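Local coordinates for uncharacterized conserved protein YndB, AHSA1/START domain (Micromonospora chersina, PDB 6V04) that is of unknown function but, as a START/Bet v1-like protein encoded in the dynemicin biosynthetic locus, may take part in making that compound, at residues 144-152 with 252-263; 169-177 with 265-276. All blocks are in the same frame, centred on the assembly; numbering follows the deposited sequence. Where two conformers were deposited one is given.

Contact 1. Residues 144-152 with 252-263; sequences RYDWRQEID and DLQERTLRHRFA. With NA (sodium ion), chain B; MG (magnesium ion), chain C.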
loop_
_atom_site.group_PDB
_atom_site.type_symbol
_atom_site.label_atom_id
_atom_site.label_comp_id
_atom_site.label_asym_id
_atom_site.label_seq_id
_atom_site.Cartn_x
_atom_site.Cartn_y
_atom_site.Cartn_z
ATOM N N ARG A 144 -2.224 10.754 -12.595
ATOM C CA ARG A 144 -2.464 9.586 -11.753
ATOM C C ARG A 144 -2.043 8.299 -12.447
ATOM O O ARG A 144 -2.238 8.141 -13.658
ATOM C CB ARG A 144 -3.958 9.442 -11.445
ATOM C CG ARG A 144 -4.599 10.532 -10.624
ATOM C CD ARG A 144 -4.524 10.245 -9.133
ATOM N NE ARG A 144 -5.165 8.986 -8.734
ATOM C CZ ARG A 144 -6.455 8.847 -8.440
ATOM N NH1 ARG A 144 -7.280 9.885 -8.500
ATOM N NH2 ARG A 144 -6.920 7.656 -8.080
ATOM N N TYR A 145 -1.593 7.318 -11.670
ATOM C CA TYR A 145 -1.597 5.963 -12.217
ATOM C C TYR A 145 -2.987 5.366 -12.070
ATOM O O TYR A 145 -3.776 5.795 -11.220
ATOM C CB TYR A 145 -0.564 5.065 -11.544
ATOM C CG TYR A 145 -0.723 4.805 -10.060
ATOM C CD1 TYR A 145 -1.573 3.818 -9.572
ATOM C CD2 TYR A 145 0.053 5.493 -9.148
ATOM C CE1 TYR A 145 -1.683 3.570 -8.199
ATOM C CE2 TYR A 145 -0.039 5.251 -7.793
ATOM C CZ TYR A 145 -0.895 4.293 -7.314
ATOM O OH TYR A 145 -0.935 4.080 -5.938
ATOM N N ASP A 146 -3.314 4.400 -12.944
ATOM C CA ASP A 146 -4.644 3.810 -12.863
ATOM C C ASP A 146 -4.700 2.662 -11.869
ATOM O O ASP A 146 -5.618 2.609 -11.041
ATOM C CB ASP A 146 -5.150 3.364 -14.244
ATOM C CG ASP A 146 -4.185 2.493 -15.032
ATOM O OD1 ASP A 146 -3.082 2.157 -14.572
ATOM O OD2 ASP A 146 -4.571 2.131 -16.175
ATOM N N TRP A 147 -3.705 1.781 -11.877
ATOM C CA TRP A 147 -3.648 0.707 -10.899
ATOM C C TRP A 147 -2.206 0.237 -10.759
ATOM O O TRP A 147 -1.451 0.206 -11.732
ATOM C CB TRP A 147 -4.612 -0.437 -11.283
ATOM C CG TRP A 147 -4.315 -1.179 -12.553
ATOM C CD1 TRP A 147 -4.733 -0.856 -13.824
ATOM C CD2 TRP A 147 -3.605 -2.414 -12.674
ATOM N NE1 TRP A 147 -4.294 -1.803 -14.717
ATOM C CE2 TRP A 147 -3.597 -2.768 -14.034
ATOM C CE3 TRP A 147 -2.956 -3.249 -11.759
ATOM C CZ2 TRP A 147 -2.973 -3.921 -14.501
ATOM C CZ3 TRP A 147 -2.324 -4.370 -12.217
ATOM C CH2 TRP A 147 -2.346 -4.714 -13.581
ATOM N N ARG A 148 -1.819 -0.067 -9.529
ATOM C CA ARG A 148 -0.434 -0.417 -9.243
ATOM C C ARG A 148 -0.169 -1.887 -9.552
ATOM O O ARG A 148 -0.930 -2.773 -9.145
ATOM C CB ARG A 148 -0.139 -0.097 -7.783
ATOM C CG ARG A 148 1.322 -0.199 -7.406
ATOM C CD ARG A 148 1.632 0.567 -6.143
ATOM N NE ARG A 148 0.997 -0.018 -4.979
ATOM C CZ ARG A 148 1.582 -0.881 -4.152
ATOM N NH1 ARG A 148 0.911 -1.348 -3.116
ATOM N NH2 ARG A 148 2.835 -1.284 -4.351
ATOM N N GLN A 149 0.951 -2.153 -10.233
ATOM C CA GLN A 149 1.173 -3.487 -10.775
ATOM C C GLN A 149 1.407 -4.553 -9.718
ATOM O O GLN A 149 1.233 -5.738 -10.023
ATOM C CB GLN A 149 2.347 -3.482 -11.746
ATOM C CG GLN A 149 3.702 -3.198 -11.127
ATOM C CD GLN A 149 4.761 -2.929 -12.183
ATOM O OE1 GLN A 149 4.618 -2.028 -13.017
ATOM N NE2 GLN A 149 5.826 -3.715 -12.158
ATOM N N GLU A 150 1.828 -4.194 -8.508
ATOM C CA GLU A 150 2.067 -5.166 -7.448
ATOM C C GLU A 150 1.213 -4.818 -6.239
ATOM O O GLU A 150 0.817 -3.658 -6.057
ATOM C CB GLU A 150 3.548 -5.233 -7.047
ATOM C CG GLU A 150 4.241 -3.903 -6.912
ATOM C CD GLU A 150 5.744 -4.074 -6.831
ATOM O OE1 GLU A 150 6.220 -4.635 -5.823
ATOM O OE2 GLU A 150 6.443 -3.679 -7.789
ATOM N N ILE A 151 0.854 -5.861 -5.475
ATOM C CA ILE A 151 0.141 -5.750 -4.206
ATOM C C ILE A 151 1.152 -5.913 -3.089
ATOM O O ILE A 151 1.996 -6.816 -3.140
ATOM C CB ILE A 151 -0.950 -6.825 -4.067
ATOM C CG1 ILE A 151 -1.998 -6.670 -5.164
ATOM C CG2 ILE A 151 -1.602 -6.768 -2.702
ATOM C CD1 ILE A 151 -2.953 -7.845 -5.237
ATOM N N ASP A 152 1.060 -5.069 -2.060
ATOM C CA ASP A 152 1.835 -5.321 -0.852
ATOM C C ASP A 152 1.069 -4.764 0.336
ATOM O O ASP A 152 0.087 -4.033 0.196
ATOM C CB ASP A 152 3.247 -4.755 -0.952
ATOM C CG ASP A 152 3.287 -3.393 -1.541
ATOM O OD1 ASP A 152 2.538 -2.531 -1.050
ATOM O OD2 ASP A 152 4.073 -3.188 -2.495
ATOM N N ASP A 252 -6.612 -5.148 -19.974
ATOM C CA ASP A 252 -6.227 -4.306 -18.844
ATOM C C ASP A 252 -7.308 -4.302 -17.775
ATOM O O ASP A 252 -7.005 -4.330 -16.580
ATOM C CB ASP A 252 -5.936 -2.881 -19.288
ATOM C CG ASP A 252 -5.592 -2.000 -18.127
ATOM O OD1 ASP A 252 -4.473 -2.140 -17.609
ATOM O OD2 ASP A 252 -6.451 -1.216 -17.686
ATOM N N LEU A 253 -8.579 -4.262 -18.175
ATOM C CA LEU A 253 -9.621 -4.275 -17.157
ATOM C C LEU A 253 -9.648 -5.594 -16.397
ATOM O O LEU A 253 -9.924 -5.607 -15.195
ATOM C CB LEU A 253 -10.972 -3.954 -17.778
ATOM C CG LEU A 253 -11.085 -2.500 -18.257
ATOM C CD1 LEU A 253 -12.440 -2.280 -18.906
ATOM C CD2 LEU A 253 -10.892 -1.534 -17.107
ATOM N N GLN A 254 -9.379 -6.720 -17.067
ATOM C CA GLN A 254 -9.306 -7.985 -16.343
ATOM C C GLN A 254 -8.164 -7.978 -15.335
ATOM O O GLN A 254 -8.336 -8.421 -14.197
ATOM C CB GLN A 254 -9.137 -9.150 -17.320
ATOM C CG GLN A 254 -10.420 -9.543 -18.048
ATOM C CD GLN A 254 -10.182 -10.541 -19.160
ATOM O OE1 GLN A 254 -9.215 -10.442 -19.923
ATOM N NE2 GLN A 254 -11.084 -11.513 -19.274
ATOM N N GLU A 255 -6.994 -7.488 -15.746
ATOM C CA GLU A 255 -5.834 -7.450 -14.866
ATOM C C GLU A 255 -6.083 -6.528 -13.685
ATOM O O GLU A 255 -5.797 -6.880 -12.534
ATOM C CB GLU A 255 -4.607 -7.013 -15.677
ATOM C CG GLU A 255 -4.172 -8.063 -16.691
ATOM C CD GLU A 255 -3.067 -7.618 -17.645
ATOM O OE1 GLU A 255 -2.820 -6.386 -17.788
ATOM O OE2 GLU A 255 -2.445 -8.527 -18.248
ATOM N N ARG A 256 -6.614 -5.335 -13.956
ATOM C CA ARG A 256 -6.917 -4.386 -12.896
ATOM C C ARG A 256 -7.928 -4.946 -11.907
ATOM O O ARG A 256 -7.782 -4.773 -10.688
ATOM C CB ARG A 256 -7.436 -3.098 -13.505
ATOM C CG ARG A 256 -7.889 -2.098 -12.491
ATOM C CD ARG A 256 -8.276 -0.819 -13.139
ATOM N NE ARG A 256 -8.682 0.160 -12.137
ATOM C CZ ARG A 256 -8.790 1.458 -12.374
ATOM N NH1 ARG A 256 -8.511 1.939 -13.570
ATOM N NH2 ARG A 256 -9.179 2.281 -11.401
ATOM N N THR A 257 -8.984 -5.580 -12.411
ATOM C CA THR A 257 -10.005 -6.118 -11.527
ATOM C C THR A 257 -9.436 -7.215 -10.636
ATOM O O THR A 257 -9.721 -7.262 -9.432
ATOM C CB THR A 257 -11.179 -6.624 -12.374
ATOM O OG1 THR A 257 -11.762 -5.521 -13.074
ATOM C CG2 THR A 257 -12.239 -7.261 -11.508
ATOM N N LEU A 258 -8.622 -8.108 -11.204
ATOM C CA LEU A 258 -7.972 -9.123 -10.389
ATOM C C LEU A 258 -7.102 -8.482 -9.318
ATOM O O LEU A 258 -7.160 -8.878 -8.154
ATOM C CB LEU A 258 -7.135 -10.050 -11.263
ATOM C CG LEU A 258 -7.940 -11.065 -12.074
ATOM C CD1 LEU A 258 -7.106 -11.574 -13.233
ATOM C CD2 LEU A 258 -8.423 -12.223 -11.201
ATOM N N ARG A 259 -6.271 -7.508 -9.697
ATOM C CA ARG A 259 -5.386 -6.865 -8.725
ATOM C C ARG A 259 -6.194 -6.248 -7.591
ATOM O O ARG A 259 -5.874 -6.437 -6.410
ATOM C CB ARG A 259 -4.528 -5.813 -9.426
ATOM C CG ARG A 259 -3.469 -5.180 -8.540
ATOM C CD ARG A 259 -3.953 -3.980 -7.761
ATOM N NE ARG A 259 -2.792 -3.420 -7.061
ATOM C CZ ARG A 259 -2.810 -2.832 -5.877
ATOM N NH1 ARG A 259 -3.915 -2.644 -5.186
ATOM N NH2 ARG A 259 -1.652 -2.423 -5.353
ATOM N N HIS A 260 -7.262 -5.530 -7.934
ATOM C CA HIS A 260 -8.118 -4.898 -6.938
ATOM C C HIS A 260 -8.751 -5.936 -6.008
ATOM O O HIS A 260 -8.737 -5.782 -4.779
ATOM C CB HIS A 260 -9.169 -4.065 -7.673
ATOM C CG HIS A 260 -9.895 -3.077 -6.821
ATOM N ND1 HIS A 260 -10.300 -1.852 -7.302
ATOM C CD2 HIS A 260 -10.298 -3.129 -5.528
ATOM C CE1 HIS A 260 -10.936 -1.196 -6.347
ATOM N NE2 HIS A 260 -10.953 -1.950 -5.265
ATOM N N ARG A 261 -9.300 -7.009 -6.573
ATOM C CA ARG A 261 -9.957 -8.018 -5.748
ATOM C C ARG A 261 -8.966 -8.725 -4.835
ATOM O O ARG A 261 -9.272 -8.995 -3.665
ATOM C CB ARG A 261 -10.664 -9.036 -6.631
ATOM C CG ARG A 261 -11.813 -8.460 -7.452
ATOM C CD ARG A 261 -12.391 -9.511 -8.386
ATOM N NE ARG A 261 -12.995 -10.607 -7.629
ATOM C CZ ARG A 261 -12.894 -11.900 -7.923
ATOM N NH1 ARG A 261 -12.218 -12.318 -8.989
ATOM N NH2 ARG A 261 -13.502 -12.787 -7.154
ATOM N N PHE A 262 -7.791 -9.070 -5.358
ATOM C CA PHE A 262 -6.785 -9.695 -4.510
ATOM C C PHE A 262 -6.267 -8.726 -3.459
ATOM O O PHE A 262 -5.969 -9.148 -2.336
ATOM C CB PHE A 262 -5.646 -10.244 -5.364
ATOM C CG PHE A 262 -5.901 -11.628 -5.905
ATOM C CD1 PHE A 262 -6.668 -11.817 -7.042
ATOM C CD2 PHE A 262 -5.361 -12.742 -5.290
ATOM C CE1 PHE A 262 -6.885 -13.088 -7.550
ATOM C CE2 PHE A 262 -5.569 -14.014 -5.799
ATOM C CZ PHE A 262 -6.337 -14.192 -6.927
ATOM N N ALA A 263 -6.175 -7.426 -3.768
ATOM C CA ALA A 263 -5.741 -6.476 -2.739
ATOM C C ALA A 263 -6.716 -6.448 -1.569
ATOM O O ALA A 263 -6.305 -6.386 -0.400
ATOM C CB ALA A 263 -5.585 -5.079 -3.342
HETATM NA NA NA B . -1.338 1.396 -15.987
HETATM MG MG MG C . 5.561 -1.109 -14.586
HETATM O O HOH W 1 -7.019 0.850 -16.077
HETATM O O HOH W 2 -3.156 0.270 -17.302
HETATM O O HOH W 3 -1.224 -0.436 -14.470
#

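Contact 2. Residues 169-177 with 265-276; sequences TVVDWLPIA and TWTAALSLAEEC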
loop_
_atom_site.group_PDB
_atom_site.type_symbol
_atom_site.label_atom_id
_atom_site.label_comp_id
_atom_site.label_asym_id
_atom_site.label_seq_id
_atom_site.Cartn_x
_atom_site.Cartn_y
_atom_site.Cartn_z
ATOM N N THR A 169 -0.903 -22.921 11.639
ATOM C CA THR A 169 -1.588 -21.635 11.784
ATOM C C THR A 169 -1.958 -20.947 10.475
ATOM O O THR A 169 -2.754 -20.003 10.511
ATOM C CB THR A 169 -0.747 -20.640 12.607
ATOM O OG1 THR A 169 0.507 -20.399 11.956
ATOM C CG2 THR A 169 -0.500 -21.166 14.014
ATOM N N VAL A 170 -1.405 -21.355 9.326
ATOM C CA VAL A 170 -1.673 -20.595 8.106
ATOM C C VAL A 170 -3.158 -20.591 7.763
ATOM O O VAL A 170 -3.670 -19.588 7.252
ATOM C CB VAL A 170 -0.825 -21.122 6.929
ATOM C CG1 VAL A 170 0.626 -20.673 7.081
ATOM C CG2 VAL A 170 -0.941 -22.636 6.792
ATOM N N VAL A 171 -3.880 -21.680 8.048
ATOM C CA VAL A 171 -5.305 -21.697 7.711
ATOM C C VAL A 171 -6.100 -20.781 8.637
ATOM O O VAL A 171 -7.239 -20.417 8.320
ATOM C CB VAL A 171 -5.859 -23.131 7.746
ATOM C CG1 VAL A 171 -7.346 -23.129 7.420
ATOM C CG2 VAL A 171 -5.102 -24.021 6.757
ATOM N N ASP A 172 -5.513 -20.382 9.768
ATOM C CA ASP A 172 -6.174 -19.448 10.675
ATOM C C ASP A 172 -6.421 -18.090 10.029
ATOM O O ASP A 172 -7.364 -17.389 10.413
ATOM C CB ASP A 172 -5.332 -19.233 11.940
ATOM C CG ASP A 172 -5.229 -20.478 12.829
ATOM O OD1 ASP A 172 -6.028 -21.427 12.679
ATOM O OD2 ASP A 172 -4.341 -20.496 13.720
ATOM N N TRP A 173 -5.577 -17.674 9.082
ATOM C CA TRP A 173 -5.670 -16.316 8.555
ATOM C C TRP A 173 -5.606 -16.209 7.032
ATOM O O TRP A 173 -6.023 -15.171 6.490
ATOM C CB TRP A 173 -4.572 -15.431 9.178
ATOM C CG TRP A 173 -3.175 -15.752 8.746
ATOM C CD1 TRP A 173 -2.385 -16.784 9.190
ATOM C CD2 TRP A 173 -2.402 -15.045 7.779
ATOM N NE1 TRP A 173 -1.173 -16.758 8.550
ATOM C CE2 TRP A 173 -1.158 -15.703 7.674
ATOM C CE3 TRP A 173 -2.641 -13.913 6.981
ATOM C CZ2 TRP A 173 -0.157 -15.266 6.812
ATOM C CZ3 TRP A 173 -1.648 -13.483 6.135
ATOM C CH2 TRP A 173 -0.417 -14.158 6.057
ATOM N N LEU A 174 -5.117 -17.237 6.316
ATOM C CA LEU A 174 -5.071 -17.167 4.860
ATOM C C LEU A 174 -6.319 -17.799 4.258
ATOM O O LEU A 174 -6.845 -18.773 4.799
ATOM C CB LEU A 174 -3.844 -17.894 4.320
ATOM C CG LEU A 174 -2.524 -17.146 4.516
ATOM C CD1 LEU A 174 -1.340 -18.068 4.303
ATOM C CD2 LEU A 174 -2.442 -15.969 3.567
ATOM N N PRO A 175 -6.788 -17.279 3.126
ATOM C CA PRO A 175 -7.991 -17.831 2.462
ATOM C C PRO A 175 -7.654 -19.030 1.588
ATOM O O PRO A 175 -7.787 -19.007 0.364
ATOM C CB PRO A 175 -8.480 -16.633 1.644
ATOM C CG PRO A 175 -7.217 -15.976 1.226
ATOM C CD PRO A 175 -6.282 -16.095 2.410
ATOM N N ILE A 176 -7.209 -20.113 2.224
ATOM C CA ILE A 176 -6.698 -21.276 1.512
ATOM C C ILE A 176 -7.404 -22.536 1.999
ATOM O O ILE A 176 -7.982 -22.578 3.088
ATOM C CB ILE A 176 -5.166 -21.412 1.679
ATOM C CG1 ILE A 176 -4.798 -21.546 3.157
ATOM C CG2 ILE A 176 -4.476 -20.210 1.068
ATOM C CD1 ILE A 176 -3.310 -21.817 3.407
ATOM N N ALA A 177 -7.357 -23.578 1.168
ATOM C CA ALA A 177 -7.830 -24.892 1.564
ATOM C C ALA A 177 -6.948 -25.955 0.927
ATOM O O ALA A 177 -6.269 -25.714 -0.074
ATOM C CB ALA A 177 -9.290 -25.113 1.162
ATOM N N THR A 265 -8.594 -8.893 -0.682
ATOM C CA THR A 265 -8.439 -10.175 0.000
ATOM C C THR A 265 -7.253 -10.135 0.950
ATOM O O THR A 265 -7.347 -10.591 2.097
ATOM C CB THR A 265 -8.280 -11.290 -1.026
ATOM O OG1 THR A 265 -9.499 -11.403 -1.765
ATOM C CG2 THR A 265 -8.009 -12.628 -0.374
ATOM N N TRP A 266 -6.120 -9.594 0.492
ATOM C CA TRP A 266 -4.951 -9.516 1.359
ATOM C C TRP A 266 -5.183 -8.557 2.517
ATOM O O TRP A 266 -4.720 -8.816 3.634
ATOM C CB TRP A 266 -3.717 -9.112 0.557
ATOM C CG TRP A 266 -3.132 -10.272 -0.181
ATOM C CD1 TRP A 266 -3.120 -10.476 -1.537
ATOM C CD2 TRP A 266 -2.500 -11.427 0.399
ATOM N NE1 TRP A 266 -2.508 -11.664 -1.825
ATOM C CE2 TRP A 266 -2.124 -12.272 -0.656
ATOM C CE3 TRP A 266 -2.215 -11.818 1.714
ATOM C CZ2 TRP A 266 -1.485 -13.485 -0.449
ATOM C CZ3 TRP A 266 -1.564 -13.019 1.922
ATOM C CH2 TRP A 266 -1.195 -13.836 0.853
ATOM N N THR A 267 -5.916 -7.465 2.287
ATOM C CA THR A 267 -6.265 -6.565 3.381
ATOM C C THR A 267 -7.036 -7.314 4.463
ATOM O O THR A 267 -6.738 -7.185 5.655
ATOM C CB THR A 267 -7.073 -5.385 2.845
ATOM O OG1 THR A 267 -6.287 -4.661 1.884
ATOM C CG2 THR A 267 -7.486 -4.451 3.954
ATOM N N ALA A 268 -8.001 -8.136 4.058
ATOM C CA ALA A 268 -8.774 -8.924 5.014
ATOM C C ALA A 268 -7.898 -9.949 5.726
ATOM O O ALA A 268 -8.079 -10.211 6.924
ATOM C CB ALA A 268 -9.916 -9.614 4.287
ATOM N N ALA A 269 -6.961 -10.556 5.004
ATOM C CA ALA A 269 -6.094 -11.561 5.609
ATOM C C ALA A 269 -5.187 -10.943 6.661
ATOM O O ALA A 269 -5.012 -11.513 7.742
ATOM C CB ALA A 269 -5.266 -12.256 4.536
ATOM N N LEU A 270 -4.585 -9.791 6.356
ATOM C CA LEU A 270 -3.739 -9.119 7.340
ATOM C C LEU A 270 -4.543 -8.763 8.579
ATOM O O LEU A 270 -4.052 -8.895 9.706
ATOM C CB LEU A 270 -3.111 -7.874 6.714
ATOM C CG LEU A 270 -2.090 -8.146 5.603
ATOM C CD1 LEU A 270 -1.707 -6.866 4.913
ATOM C CD2 LEU A 270 -0.838 -8.874 6.116
ATOM N N SER A 271 -5.779 -8.291 8.396
ATOM C CA SER A 271 -6.620 -7.980 9.548
ATOM C C SER A 271 -6.889 -9.226 10.373
ATOM O O SER A 271 -6.843 -9.188 11.610
ATOM C CB SER A 271 -7.938 -7.359 9.091
ATOM O OG SER A 271 -7.723 -6.101 8.488
ATOM N N LEU A 272 -7.169 -10.341 9.705
ATOM C CA LEU A 272 -7.463 -11.573 10.424
ATOM C C LEU A 272 -6.239 -12.065 11.180
ATOM O O LEU A 272 -6.351 -12.535 12.319
ATOM C CB LEU A 272 -7.970 -12.620 9.435
ATOM C CG LEU A 272 -8.399 -13.971 9.988
ATOM C CD1 LEU A 272 -9.420 -13.803 11.110
ATOM C CD2 LEU A 272 -8.967 -14.795 8.851
ATOM N N ALA A 273 -5.058 -11.953 10.575
ATOM C CA ALA A 273 -3.840 -12.312 11.297
ATOM C C ALA A 273 -3.700 -11.488 12.570
ATOM O O ALA A 273 -3.299 -12.017 13.615
ATOM C CB ALA A 273 -2.611 -12.129 10.410
ATOM N N GLU A 274 -4.019 -10.194 12.501
ATOM C CA GLU A 274 -3.943 -9.352 13.694
ATOM C C GLU A 274 -4.899 -9.851 14.769
ATOM O O GLU A 274 -4.556 -9.869 15.960
ATOM C CB GLU A 274 -4.247 -7.901 13.325
ATOM C CG GLU A 274 -4.272 -6.917 14.502
ATOM C CD GLU A 274 -4.372 -5.474 14.048
ATOM O OE1 GLU A 274 -5.027 -5.217 13.016
ATOM O OE2 GLU A 274 -3.790 -4.595 14.720
ATOM N N GLU A 275 -6.104 -10.257 14.369
ATOM C CA GLU A 275 -7.067 -10.793 15.325
ATOM C C GLU A 275 -6.568 -12.097 15.932
ATOM O O GLU A 275 -6.689 -12.308 17.145
ATOM C CB GLU A 275 -8.419 -11.000 14.644
ATOM C CG GLU A 275 -9.211 -9.711 14.459
ATOM C CD GLU A 275 -10.380 -9.864 13.503
ATOM O OE1 GLU A 275 -10.874 -8.832 12.997
ATOM O OE2 GLU A 275 -10.803 -11.013 13.253
ATOM N N CYS A 276 -6.009 -12.984 15.105
ATOM C CA CYS A 276 -5.472 -14.239 15.622
ATOM C C CYS A 276 -4.360 -13.991 16.626
ATOM O O CYS A 276 -4.267 -14.685 17.646
ATOM C CB CYS A 276 -4.938 -15.101 14.488
ATOM S SG CYS A 276 -6.211 -15.739 13.404
#

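Contact 1. Residues 144-152 with 252-263
W147 lies with one face of its indole against the first turns of helix 252-263. R256 CB stands over the five-membered ring, 3.6 Å from its centroid, a CH-pi contact. The ring is turned edge-on to D252, and NE1 gives OD1 a nearly straight hydrogen bond (2.9 Å, 166°), in the indole plane but 28° out of the carboxylate plane, on the syn side of OD1. E255 CB touches the benzo end at CZ2. R259 has CG anti to the backbone N (chi1 -174°) and bends at chi2; it runs past W147 CE3 and brings its guanidinium to two backbone carbonyls: NE bonds to R148 O (2.9 Å) and NH2 to E150 O (2.8 Å), both tilted from the guanidinium plane. I151 CG1 lies over one face of this guanidinium, toward its rim, while CD1 reaches F262 CB at 3.6 Å. R148 and R259 come within 3.6 Å (NH1 to NH2), their like charges probably offset by D152, which R148 grips end-on, and by D62, which bridges both. Near the helix start, two waters link D146 and D252, and D146 OD1 binds the sodium ion; Q149 OE1 binds magnesium. I151 makes backbone hydrogen bonds with H242 of strand 236-243, R148 touches F83 of strand 76-83 in the other sheet, and Y145 packs on helix 116-139, so the contact sits where the two halves of the chain meet.

Contact 2. Residues 169-177 with 265-276
W173 and the helix 265-276 meet mainly through apolar packing. The indole is directed at A269 and A273: A273 CB lies 3.5 Å above one face, offset toward the rim, and L174 CG sits over the centre of the opposite face, so the ring is held between its own neighbour and the helix. A chi1 of 69° sets W173 CG between the backbone N and the carbonyl carbon and carries the indole along the helix, CE3 beside A269 O. W173 CB packs on A273 N and CA, 3.8 Å from each. Toward the N-terminal end of the helical segment, L174 CD2 reaches W266 CZ3 at 3.5 Å, and W173 CZ3 approaches the edge of the W266 ring near its plane. P175 CG meets T265 CG2 at 3.8 Å.

In this Bet v1-like half of the chain, the long C-terminal helix 252-277 packs over an antiparallel sheet. W173 and W266 both touch V227 of strand 223-230, and A273 and L270 rest on L238 of strand 236-243. P175 is the centre of an inverse gamma turn, from which the chain enters edge strand 176-178.

Backbone carbonyls make a second kind of contact. A269 O lies near the plane of the W173 ring, at its edge, 3.5 Å from CE3. D172 O faces L272 CD2 (3.4 Å) and C276 SG (3.6 Å). The polar ends of the larger side chains are engaged elsewhere: W173 NE1 donates to P164 O, D172 OD2 accepts from W162 NE1, and W266 NE1 bonds H242 ND1.

Overall arrangement
Both contacts use helix 252-277: contact 1 takes its first half and contact 2 its second, with centres about 20 Å apart. Along the chain the segments come as 144-152, 169-177, 252-263 and 265-276, so the contacts cross. Segment 144-152 runs into strand 151-157, and segment 169-177 into strand 176-178; these are the outermost strands of the second seven-stranded antiparallel sheet, so the helix is tied to opposite edges of it. A C-terminal helix lying across such a sheet is the helix-grip arrangement of Bet v1-like folds. The two sites meet where I151 CG2 comes 4.2 Å from W266 CD1. Contact 1 carries the metal ions; contact 2 is packing within the second half.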